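Local coordinates for protein arginine N-methyltransferase SFM1 (Saccharomyces cerevisiae, PDB 5C74), which transfers a methyl group from S-adenosyl-L-methionine to an arginine of ribosomal protein S3, leaving it monomethylated, at residues F12-W15 against V16-Y20; M138-D141 against T142-T146; E194-L197 against D198-K202; R154-F157 against E158-K161. All blocks are in the same frame, centred on the assembly; numbering follows the deposited sequence.

Contact 1: residues F12-W15 against V16-Y20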
loop_
_atom_site.group_PDB
_atom_site.type_symbol
_atom_site.label_atom_id
_atom_site.label_comp_id
_atom_site.label_asym_id
_atom_site.label_seq_id
_atom_site.Cartn_x
_atom_site.Cartn_y
_atom_site.Cartn_z
ATOM N N PHE A 12 -0.250 -2.533 2.314
ATOM C CA PHE A 12 -0.465 -3.103 0.994
ATOM C C PHE A 12 -1.304 -2.138 0.185
ATOM O O PHE A 12 -2.479 -1.964 0.473
ATOM C CB PHE A 12 -1.189 -4.448 1.080
ATOM C CG PHE A 12 -0.396 -5.530 1.763
ATOM C CD1 PHE A 12 -0.256 -5.540 3.146
ATOM C CD2 PHE A 12 0.179 -6.552 1.020
ATOM C CE1 PHE A 12 0.465 -6.536 3.780
ATOM C CE2 PHE A 12 0.908 -7.560 1.649
ATOM C CZ PHE A 12 1.055 -7.548 3.022
ATOM N N SER A 13 -0.704 -1.521 -0.821
ATOM C CA SER A 13 -1.463 -0.643 -1.704
ATOM C C SER A 13 -2.454 -1.458 -2.529
ATOM O O SER A 13 -2.282 -2.664 -2.704
ATOM C CB SER A 13 -0.530 0.120 -2.615
ATOM O OG SER A 13 0.047 -0.779 -3.542
ATOM N N GLU A 14 -3.491 -0.805 -3.038
ATOM C CA GLU A 14 -4.511 -1.526 -3.776
ATOM C C GLU A 14 -3.912 -2.205 -5.006
ATOM O O GLU A 14 -4.244 -3.358 -5.294
ATOM C CB GLU A 14 -5.657 -0.585 -4.166
ATOM C CG GLU A 14 -6.799 -1.256 -4.910
ATOM C CD GLU A 14 -7.527 -2.325 -4.092
ATOM O OE1 GLU A 14 -7.396 -2.350 -2.842
ATOM O OE2 GLU A 14 -8.240 -3.142 -4.714
ATOM N N TRP A 15 -2.998 -1.532 -5.705
ATOM C CA TRP A 15 -2.435 -2.147 -6.907
ATOM C C TRP A 15 -1.567 -3.349 -6.536
ATOM O O TRP A 15 -1.567 -4.353 -7.260
ATOM C CB TRP A 15 -1.637 -1.136 -7.755
ATOM C CG TRP A 15 -0.388 -0.547 -7.139
ATOM C CD1 TRP A 15 -0.281 0.640 -6.465
ATOM C CD2 TRP A 15 0.932 -1.099 -7.188
ATOM N NE1 TRP A 15 1.026 0.853 -6.084
ATOM C CE2 TRP A 15 1.792 -0.200 -6.523
ATOM C CE3 TRP A 15 1.473 -2.277 -7.726
ATOM C CZ2 TRP A 15 3.160 -0.434 -6.382
ATOM C CZ3 TRP A 15 2.840 -2.508 -7.592
ATOM C CH2 TRP A 15 3.662 -1.591 -6.919
ATOM N N VAL A 16 -0.868 -3.272 -5.405
ATOM C CA VAL A 16 -0.083 -4.422 -4.922
ATOM C C VAL A 16 -0.987 -5.607 -4.558
ATOM O O VAL A 16 -0.680 -6.773 -4.849
ATOM C CB VAL A 16 0.781 -4.038 -3.694
ATOM C CG1 VAL A 16 1.258 -5.266 -2.954
ATOM C CG2 VAL A 16 1.972 -3.181 -4.107
ATOM N N ILE A 17 -2.122 -5.318 -3.933
ATOM C CA ILE A 17 -3.074 -6.387 -3.604
ATOM C C ILE A 17 -3.579 -7.062 -4.878
ATOM O O ILE A 17 -3.692 -8.289 -4.945
ATOM C CB ILE A 17 -4.259 -5.847 -2.784
ATOM C CG1 ILE A 17 -3.762 -5.399 -1.398
ATOM C CG2 ILE A 17 -5.361 -6.917 -2.653
ATOM C CD1 ILE A 17 -4.821 -4.605 -0.576
ATOM N N LEU A 18 -3.863 -6.269 -5.903
ATOM C CA LEU A 18 -4.307 -6.854 -7.158
ATOM C C LEU A 18 -3.200 -7.700 -7.784
ATOM O O LEU A 18 -3.479 -8.789 -8.306
ATOM C CB LEU A 18 -4.769 -5.773 -8.138
ATOM C CG LEU A 18 -5.973 -4.948 -7.664
ATOM C CD1 LEU A 18 -6.351 -3.928 -8.757
ATOM C CD2 LEU A 18 -7.149 -5.867 -7.357
ATOM N N GLU A 19 -1.957 -7.209 -7.733
ATOM C CA GLU A 19 -0.837 -7.976 -8.299
ATOM C C GLU A 19 -0.582 -9.261 -7.539
ATOM O O GLU A 19 -0.424 -10.328 -8.152
ATOM C CB GLU A 19 0.435 -7.133 -8.345
ATOM C CG GLU A 19 0.305 -6.003 -9.368
ATOM C CD GLU A 19 1.636 -5.381 -9.788
ATOM O OE1 GLU A 19 2.688 -5.667 -9.154
ATOM O OE2 GLU A 19 1.612 -4.611 -10.776
ATOM N N TYR A 20 -0.538 -9.181 -6.214
ATOM C CA TYR A 20 -0.355 -10.402 -5.414
ATOM C C TYR A 20 -1.491 -11.401 -5.632
ATOM O O TYR A 20 -1.252 -12.609 -5.679
ATOM C CB TYR A 20 -0.245 -10.070 -3.921
ATOM C CG TYR A 20 1.049 -9.393 -3.518
ATOM C CD1 TYR A 20 2.104 -9.224 -4.421
ATOM C CD2 TYR A 20 1.230 -8.938 -2.217
ATOM C CE1 TYR A 20 3.280 -8.599 -4.026
ATOM C CE2 TYR A 20 2.390 -8.318 -1.826
ATOM C CZ TYR A 20 3.413 -8.158 -2.715
ATOM O OH TYR A 20 4.553 -7.538 -2.270
#

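Contact 2: residues M138-D141 against T142-T146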
loop_
_atom_site.group_PDB
_atom_site.type_symbol
_atom_site.label_atom_id
_atom_site.label_comp_id
_atom_site.label_asym_id
_atom_site.label_seq_id
_atom_site.Cartn_x
_atom_site.Cartn_y
_atom_site.Cartn_z
ATOM N N MET A 138 9.687 -5.024 -15.328
ATOM C CA MET A 138 8.378 -5.659 -15.346
ATOM C C MET A 138 7.691 -5.471 -14.005
ATOM O O MET A 138 8.371 -5.374 -12.976
ATOM C CB MET A 138 8.505 -7.167 -15.614
ATOM C CG MET A 138 9.221 -7.552 -16.928
ATOM S SD MET A 138 9.530 -9.370 -16.991
ATOM C CE MET A 138 9.655 -9.529 -18.781
ATOM N N THR A 139 6.359 -5.474 -14.001
ATOM C CA THR A 139 5.634 -5.622 -12.748
ATOM C C THR A 139 5.938 -7.002 -12.175
ATOM O O THR A 139 6.357 -7.930 -12.885
ATOM C CB THR A 139 4.096 -5.459 -12.905
ATOM O OG1 THR A 139 3.570 -6.523 -13.718
ATOM C CG2 THR A 139 3.742 -4.089 -13.546
ATOM N N THR A 140 5.729 -7.146 -10.877
ATOM C CA THR A 140 6.074 -8.402 -10.247
ATOM C C THR A 140 5.261 -9.568 -10.809
ATOM O O THR A 140 5.804 -10.650 -11.052
ATOM C CB THR A 140 5.879 -8.315 -8.747
ATOM O OG1 THR A 140 6.606 -7.183 -8.274
ATOM C CG2 THR A 140 6.425 -9.580 -8.087
ATOM N N ASP A 141 3.968 -9.362 -11.032
ATOM C CA ASP A 141 3.155 -10.449 -11.585
ATOM C C ASP A 141 3.584 -10.817 -13.005
ATOM O O ASP A 141 3.530 -11.988 -13.385
ATOM C CB ASP A 141 1.676 -10.095 -11.566
ATOM C CG ASP A 141 1.361 -8.903 -12.421
ATOM O OD1 ASP A 141 1.846 -7.804 -12.083
ATOM O OD2 ASP A 141 0.625 -9.065 -13.417
ATOM N N THR A 142 4.023 -9.832 -13.781
ATOM C CA THR A 142 4.535 -10.102 -15.133
ATOM C C THR A 142 5.852 -10.898 -15.064
ATOM O O THR A 142 6.072 -11.844 -15.845
ATOM C CB THR A 142 4.775 -8.806 -15.928
ATOM O OG1 THR A 142 3.521 -8.159 -16.185
ATOM C CG2 THR A 142 5.434 -9.139 -17.265
ATOM N N ALA A 143 6.718 -10.518 -14.125
ATOM C CA ALA A 143 8.006 -11.188 -13.959
ATOM C C ALA A 143 7.787 -12.649 -13.595
ATOM O O ALA A 143 8.495 -13.531 -14.089
ATOM C CB ALA A 143 8.856 -10.502 -12.893
ATOM N N ILE A 144 6.811 -12.895 -12.729
ATOM C CA ILE A 144 6.497 -14.255 -12.328
ATOM C C ILE A 144 5.885 -15.019 -13.498
ATOM O O ILE A 144 6.248 -16.168 -13.732
ATOM C CB ILE A 144 5.578 -14.274 -11.093
ATOM C CG1 ILE A 144 6.398 -13.785 -9.890
ATOM C CG2 ILE A 144 5.008 -15.700 -10.854
ATOM C CD1 ILE A 144 5.670 -13.784 -8.572
ATOM N N ARG A 145 5.001 -14.384 -14.271
ATOM C CA ARG A 145 4.464 -15.075 -15.449
ATOM C C ARG A 145 5.597 -15.433 -16.408
ATOM O O ARG A 145 5.640 -16.531 -16.966
ATOM C CB ARG A 145 3.420 -14.222 -16.182
ATOM C CG ARG A 145 2.921 -14.855 -17.468
ATOM C CD ARG A 145 1.713 -14.108 -18.013
ATOM N NE ARG A 145 0.571 -14.314 -17.145
ATOM C CZ ARG A 145 -0.236 -15.362 -17.248
ATOM N NH1 ARG A 145 -0.034 -16.268 -18.203
ATOM N NH2 ARG A 145 -1.249 -15.495 -16.415
ATOM N N THR A 146 6.508 -14.494 -16.600
ATOM C CA THR A 146 7.624 -14.697 -17.501
ATOM C C THR A 146 8.492 -15.843 -17.021
ATOM O O THR A 146 8.909 -16.687 -17.812
ATOM C CB THR A 146 8.475 -13.426 -17.640
ATOM O OG1 THR A 146 7.675 -12.379 -18.224
ATOM C CG2 THR A 146 9.691 -13.699 -18.526
HETATM O O HOH W 1 4.852 -5.571 -16.429
HETATM O O HOH W 2 0.795 -7.310 -15.253
#

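Contact 3: residues E194-L197 against D198-K202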
loop_
_atom_site.group_PDB
_atom_site.type_symbol
_atom_site.label_atom_id
_atom_site.label_comp_id
_atom_site.label_asym_id
_atom_site.label_seq_id
_atom_site.Cartn_x
_atom_site.Cartn_y
_atom_site.Cartn_z
ATOM N N GLU A 194 -6.461 -9.050 -12.648
ATOM C CA GLU A 194 -7.866 -8.700 -12.578
ATOM C C GLU A 194 -8.000 -7.388 -11.808
ATOM O O GLU A 194 -7.342 -7.202 -10.779
ATOM C CB GLU A 194 -8.678 -9.814 -11.903
ATOM C CG GLU A 194 -8.643 -11.142 -12.663
ATOM C CD GLU A 194 -9.512 -12.228 -12.020
ATOM O OE1 GLU A 194 -10.200 -11.950 -11.013
ATOM O OE2 GLU A 194 -9.507 -13.367 -12.532
ATOM N N GLY A 195 -8.813 -6.468 -12.325
ATOM C CA GLY A 195 -9.065 -5.227 -11.617
ATOM C C GLY A 195 -8.072 -4.105 -11.882
ATOM O O GLY A 195 -8.348 -2.953 -11.548
ATOM N N MET A 196 -6.914 -4.417 -12.453
ATOM C CA MET A 196 -5.891 -3.371 -12.625
ATOM C C MET A 196 -6.293 -2.322 -13.664
ATOM O O MET A 196 -6.100 -1.122 -13.444
ATOM C CB MET A 196 -4.534 -3.968 -13.006
ATOM C CG MET A 196 -3.405 -2.900 -13.075
ATOM S SD MET A 196 -2.984 -2.140 -11.473
ATOM C CE MET A 196 -2.117 -3.498 -10.685
ATOM N N LEU A 197 -6.854 -2.745 -14.794
ATOM C CA LEU A 197 -7.262 -1.747 -15.796
ATOM C C LEU A 197 -8.328 -0.820 -15.206
ATOM O O LEU A 197 -8.324 0.401 -15.456
ATOM C CB LEU A 197 -7.774 -2.413 -17.072
ATOM C CG LEU A 197 -8.101 -1.454 -18.227
ATOM C CD1 LEU A 197 -6.904 -0.553 -18.539
ATOM C CD2 LEU A 197 -8.529 -2.223 -19.467
ATOM N N ASP A 198 -9.236 -1.389 -14.413
ATOM C CA ASP A 198 -10.221 -0.578 -13.699
ATOM C C ASP A 198 -9.552 0.439 -12.788
ATOM O O ASP A 198 -9.993 1.585 -12.705
ATOM C CB ASP A 198 -11.164 -1.441 -12.853
ATOM C CG ASP A 198 -12.230 -2.126 -13.678
ATOM O OD1 ASP A 198 -12.360 -1.808 -14.880
ATOM O OD2 ASP A 198 -12.931 -2.993 -13.119
ATOM N N LEU A 199 -8.510 0.009 -12.079
ATOM C CA LEU A 199 -7.787 0.912 -11.178
ATOM C C LEU A 199 -7.100 2.021 -11.985
ATOM O O LEU A 199 -7.082 3.184 -11.576
ATOM C CB LEU A 199 -6.760 0.137 -10.356
ATOM C CG LEU A 199 -6.250 0.763 -9.063
ATOM C CD1 LEU A 199 -7.407 0.939 -8.077
ATOM C CD2 LEU A 199 -5.144 -0.081 -8.450
ATOM N N ILE A 200 -6.536 1.657 -13.131
ATOM C CA ILE A 200 -5.887 2.654 -13.989
ATOM C C ILE A 200 -6.921 3.664 -14.478
ATOM O O ILE A 200 -6.679 4.884 -14.485
ATOM C CB ILE A 200 -5.178 2.001 -15.188
ATOM C CG1 ILE A 200 -4.022 1.125 -14.700
ATOM C CG2 ILE A 200 -4.629 3.084 -16.129
ATOM C CD1 ILE A 200 -3.377 0.277 -15.809
ATOM N N LYS A 201 -8.080 3.150 -14.874
ATOM C CA LYS A 201 -9.177 4.010 -15.326
ATOM C C LYS A 201 -9.653 4.934 -14.212
ATOM O O LYS A 201 -9.907 6.114 -14.442
ATOM C CB LYS A 201 -10.337 3.160 -15.858
ATOM C CG LYS A 201 -11.568 3.969 -16.266
ATOM C CD LYS A 201 -12.490 3.151 -17.168
ATOM C CE LYS A 201 -12.856 1.814 -16.530
ATOM N NZ LYS A 201 -14.090 1.215 -17.119
ATOM N N LYS A 202 -9.764 4.405 -12.997
ATOM C CA LYS A 202 -10.148 5.222 -11.853
ATOM C C LYS A 202 -9.161 6.370 -11.633
ATOM O O LYS A 202 -9.558 7.519 -11.420
ATOM C CB LYS A 202 -10.237 4.357 -10.603
ATOM C CG LYS A 202 -10.606 5.077 -9.319
ATOM C CD LYS A 202 -10.481 4.104 -8.145
ATOM C CE LYS A 202 -10.655 4.798 -6.802
ATOM N NZ LYS A 202 -12.065 5.191 -6.575
#

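Contact 4: residues R154-F157 against E158-K161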
loop_
_atom_site.group_PDB
_atom_site.type_symbol
_atom_site.label_atom_id
_atom_site.label_comp_id
_atom_site.label_asym_id
_atom_site.label_seq_id
_atom_site.Cartn_x
_atom_site.Cartn_y
_atom_site.Cartn_z
ATOM N N ARG A 154 9.380 -23.919 -20.650
ATOM C CA ARG A 154 10.647 -24.019 -21.391
ATOM C C ARG A 154 10.622 -23.171 -22.652
ATOM O O ARG A 154 11.188 -23.534 -23.696
ATOM C CB ARG A 154 10.973 -25.484 -21.730
ATOM C CG ARG A 154 11.093 -26.386 -20.503
ATOM C CD ARG A 154 12.055 -25.841 -19.443
ATOM N NE ARG A 154 11.996 -26.658 -18.231
ATOM C CZ ARG A 154 12.689 -27.777 -18.036
ATOM N NH1 ARG A 154 13.521 -28.229 -18.973
ATOM N NH2 ARG A 154 12.542 -28.450 -16.900
ATOM N N ILE A 155 9.979 -22.016 -22.544
ATOM C CA ILE A 155 9.969 -21.050 -23.640
ATOM C C ILE A 155 11.061 -20.025 -23.381
ATOM O O ILE A 155 11.044 -19.336 -22.363
ATOM C CB ILE A 155 8.595 -20.364 -23.765
ATOM C CG1 ILE A 155 7.509 -21.430 -23.993
ATOM C CG2 ILE A 155 8.606 -19.307 -24.885
ATOM C CD1 ILE A 155 6.083 -20.890 -23.915
ATOM N N ALA A 156 12.031 -19.937 -24.282
ATOM C CA ALA A 156 13.121 -18.979 -24.122
ATOM C C ALA A 156 12.604 -17.534 -24.118
ATOM O O ALA A 156 11.654 -17.208 -24.824
ATOM C CB ALA A 156 14.151 -19.165 -25.233
ATOM N N PHE A 157 13.258 -16.670 -23.345
ATOM C CA PHE A 157 12.834 -15.273 -23.228
ATOM C C PHE A 157 12.597 -14.620 -24.596
ATOM O O PHE A 157 11.593 -13.935 -24.795
ATOM C CB PHE A 157 13.872 -14.469 -22.431
ATOM C CG PHE A 157 13.423 -13.073 -22.084
ATOM C CD1 PHE A 157 13.622 -12.026 -22.964
ATOM C CD2 PHE A 157 12.794 -12.811 -20.875
ATOM C CE1 PHE A 157 13.199 -10.741 -22.648
ATOM C CE2 PHE A 157 12.369 -11.518 -20.547
ATOM C CZ PHE A 157 12.572 -10.491 -21.436
ATOM N N GLU A 158 13.503 -14.860 -25.545
ATOM C CA GLU A 158 13.415 -14.220 -26.858
ATOM C C GLU A 158 12.210 -14.691 -27.681
ATOM O O GLU A 158 11.879 -14.089 -28.702
ATOM C CB GLU A 158 14.710 -14.448 -27.654
ATOM C CG GLU A 158 15.073 -15.911 -27.870
ATOM C CD GLU A 158 15.932 -16.509 -26.747
ATOM O OE1 GLU A 158 15.931 -15.979 -25.609
ATOM O OE2 GLU A 158 16.628 -17.514 -27.021
ATOM N N ASP A 159 11.555 -15.760 -27.236
ATOM C CA ASP A 159 10.375 -16.291 -27.924
ATOM C C ASP A 159 9.046 -15.905 -27.269
ATOM O O ASP A 159 7.974 -16.220 -27.793
ATOM C CB ASP A 159 10.449 -17.807 -28.005
ATOM C CG ASP A 159 11.555 -18.282 -28.924
ATOM O OD1 ASP A 159 11.933 -17.519 -29.834
ATOM O OD2 ASP A 159 12.044 -19.408 -28.724
ATOM N N ILE A 160 9.112 -15.256 -26.113
ATOM C CA ILE A 160 7.896 -14.752 -25.483
ATOM C C ILE A 160 7.452 -13.474 -26.187
ATOM O O ILE A 160 8.277 -12.635 -26.544
ATOM C CB ILE A 160 8.109 -14.519 -23.977
ATOM C CG1 ILE A 160 8.473 -15.853 -23.309
ATOM C CG2 ILE A 160 6.845 -13.911 -23.314
ATOM C CD1 ILE A 160 9.042 -15.713 -21.891
ATOM N N LYS A 161 6.152 -13.360 -26.424
ATOM C CA LYS A 161 5.592 -12.159 -27.033
ATOM C C LYS A 161 5.271 -11.110 -25.962
ATOM O O LYS A 161 4.398 -11.322 -25.118
ATOM C CB LYS A 161 4.346 -12.515 -27.844
ATOM C CG LYS A 161 4.660 -13.388 -29.077
ATOM C CD LYS A 161 3.420 -13.615 -29.924
ATOM C CE LYS A 161 3.731 -14.524 -31.112
ATOM N NZ LYS A 161 5.016 -14.135 -31.761
HETATM O O HOH W 3 11.579 -21.187 -26.910
HETATM O O HOH W 4 10.964 -11.749 -26.354
#

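Contact 1: residues F12-W15 against V16-Y20
Trp15 lies flat over Val16 at the start of helix 14-27, and its indole is worth following outward. CB and CG sit beside Val16 N. Trp15 CG stands between the backbone N and the carbonyl carbon (chi1 65°), which folds the ring back over the next residue. Val16 CG2 then meets the six-membered ring in a CH-pi contact, 3.5 Å from its centroid and only 5° off the normal. At the far rim, Trp15 CZ3 lies 3.5 Å from Glu19 OE1, which comes in at the ring edge with the carboxylate plane steeply turned. With the indole trimmed to an alanine here, Val16 CG2 would probably lose its aromatic cover and the Glu19 carboxylate the ring edge it lies against. On another side of the turn, Phe12 CB touches Ile17 CG1 at 3.7 Å, and Phe12 CE2 reaches the edge of the Tyr20 ring at 3.9 Å from Tyr20 CE2. Tyr20 OH is bonded to His7, while Glu14 forms a salt bridge with Arg49. Ser13 OG accepts from Val16 N at 3.2 Å, an N-cap that opens the helix of a beta-alpha-beta unit running from strand 2-6 to strand 32-35.

Contact 2: residues M138-D141 against T142-T146
Thr139 and Thr142 bring their hydroxyls within 3.0 Å of each other, OG1 to OG1, at the start of helix 140-151, and a small polar network gathers round them. Thr139 OG1 donates to Asp141 OD1 at 2.7 Å, meeting that oxygen from above the carboxylate plane. This is possible because Asp141 CG stands between its own backbone N and carbonyl carbon (chi1 63°), turning the carboxylate back toward the N-cap. One water accepts from Thr139 N and also bonds Thr142 OG1; a second water donates to Asp141 OD2 and also meets Thr142 OG1. Further along, Thr142 O takes two donors from opposite faces of its plane, Thr146 N and the hydroxyl Thr146 OG1, the latter at 2.9 Å. The main chain is satisfied in the usual helical way: Ala143 N bonds Thr139 O at 2.9 Å, and Ile144 N and Arg145 N follow onto Thr140 O and Asp141 O. Met138 borders this polar edge with an extended chain, its CE ending 3.5 Å from Thr146 OG1 and its SD 3.8 Å from Ala143 CA. Thr139 holds the N-cap position, and the whole is a helix N-terminus whose first turn is bound together by side-chain hydroxyls, a carboxylate and bound water.

Contact 3: residues E194-L197 against D198-K202
Met196 and Ile200 meet one turn apart on the buried flank of helix 196-205, with Met196 CG 4.2 Å from Ile200 CD1. The methionine chain bends at both chi2 and chi3, and its sulfur reaches Leu199, three residues on, Met196 SD to Leu199 CD2 at 4.2 Å. These are light apolar touches; the closer packing is of side chain on main chain. Ile200 CG1, anti to its carbonyl carbon (chi1 -65°), lies against Met196 O at 3.3 Å, and the same oxygen accepts from Ile200 N at 2.8 Å. Leu199 N bonds Gly195 O and Lys201 N bonds Leu197 O, so three consecutive carbonyls of the first turn are taken up.

The solvent side is looser. Leu197, Asp198 and Lys201 are exposed, and what they give the contact comes mostly from their CB atoms: Asp198 CB rests 3.5 Å from Gly195 O, and Lys201 CB 3.4 Å from Leu197 O, while the lysine amine leads away. Gly195 holds the N-cap position with positive phi (87°), where a CB would be jammed against the preceding carbonyl oxygen.

On its inner flank the helix lies against helix 14-27, Met196 and Leu199 both packing on Trp15. Ile200 touches Phe170 and Met178, and Leu205 of the second subunit touches both Leu199 and Ile200.

Contact 4: residues R154-F157 against E158-K161
Ile155 CG2 stands anti to the backbone N while Ile160 CG1 is anti to its carbonyl carbon (chi1 -61°), and these settings bring the two branches together across the turn, Ile155 CG2 to Ile160 CG1 at 3.8 Å. The two side chains cross at about a right angle, and the same Ile155 methyl also touches Asp159 CB. Glu158 reaches back instead: its CG lies between the backbone N and the carbonyl carbon (chi1 58°), and a bend at chi2 lays the carboxylate beside the alanine methyl, Glu158 OE2 to Ala156 CB at 3.5 Å.

The backbone is pulled into a tight turn. Asp159 N bonds Ala156 O at 2.8 Å and Ile160 N bonds Phe157 O at 3.1 Å, both donors lying well above the carbonyl planes; a further bond from Ile160 N to Ala156 O is weak. One water accepts from Ala156 N and donates to Asp159 OD2 at 2.6 Å, and another donates to both Phe157 O and Ile160 O.

Ile160 and Phe157 face inward onto helix 140-151, both reaching Thr146. Cut back to an alanine, Ile160 would probably leave Ile155 CG2 without its apolar mate and open a gap against Thr146 and Leu149. With its successive i to i+3 bonds this is a short 3-10 turn, set in the surface loop that joins helix 140-151 to strand 162-169.

Overall arrangement
From the N terminus, the chain leaves strand 2-6 and contact 1 opens helix 14-27 on its way to strand 32-35. Contact 2 opens helix 140-151, contact 4 turns the chain in the loop after that helix, and contact 3 begins the last helix, 196-205. Each closes only a local turn, and they follow in series with none nested or crossed. In space contact 1 touches both helix starts: Glu19 packs on Thr139 and Asp141 of contact 2, and on Met196 of contact 3. Contact 4 reaches contact 2 through Phe157 and Met138, but stays about 16 Å from contact 1, nearest atoms. Contacts 1, 2 and 3 all meet the second subunit; contact 4 does not.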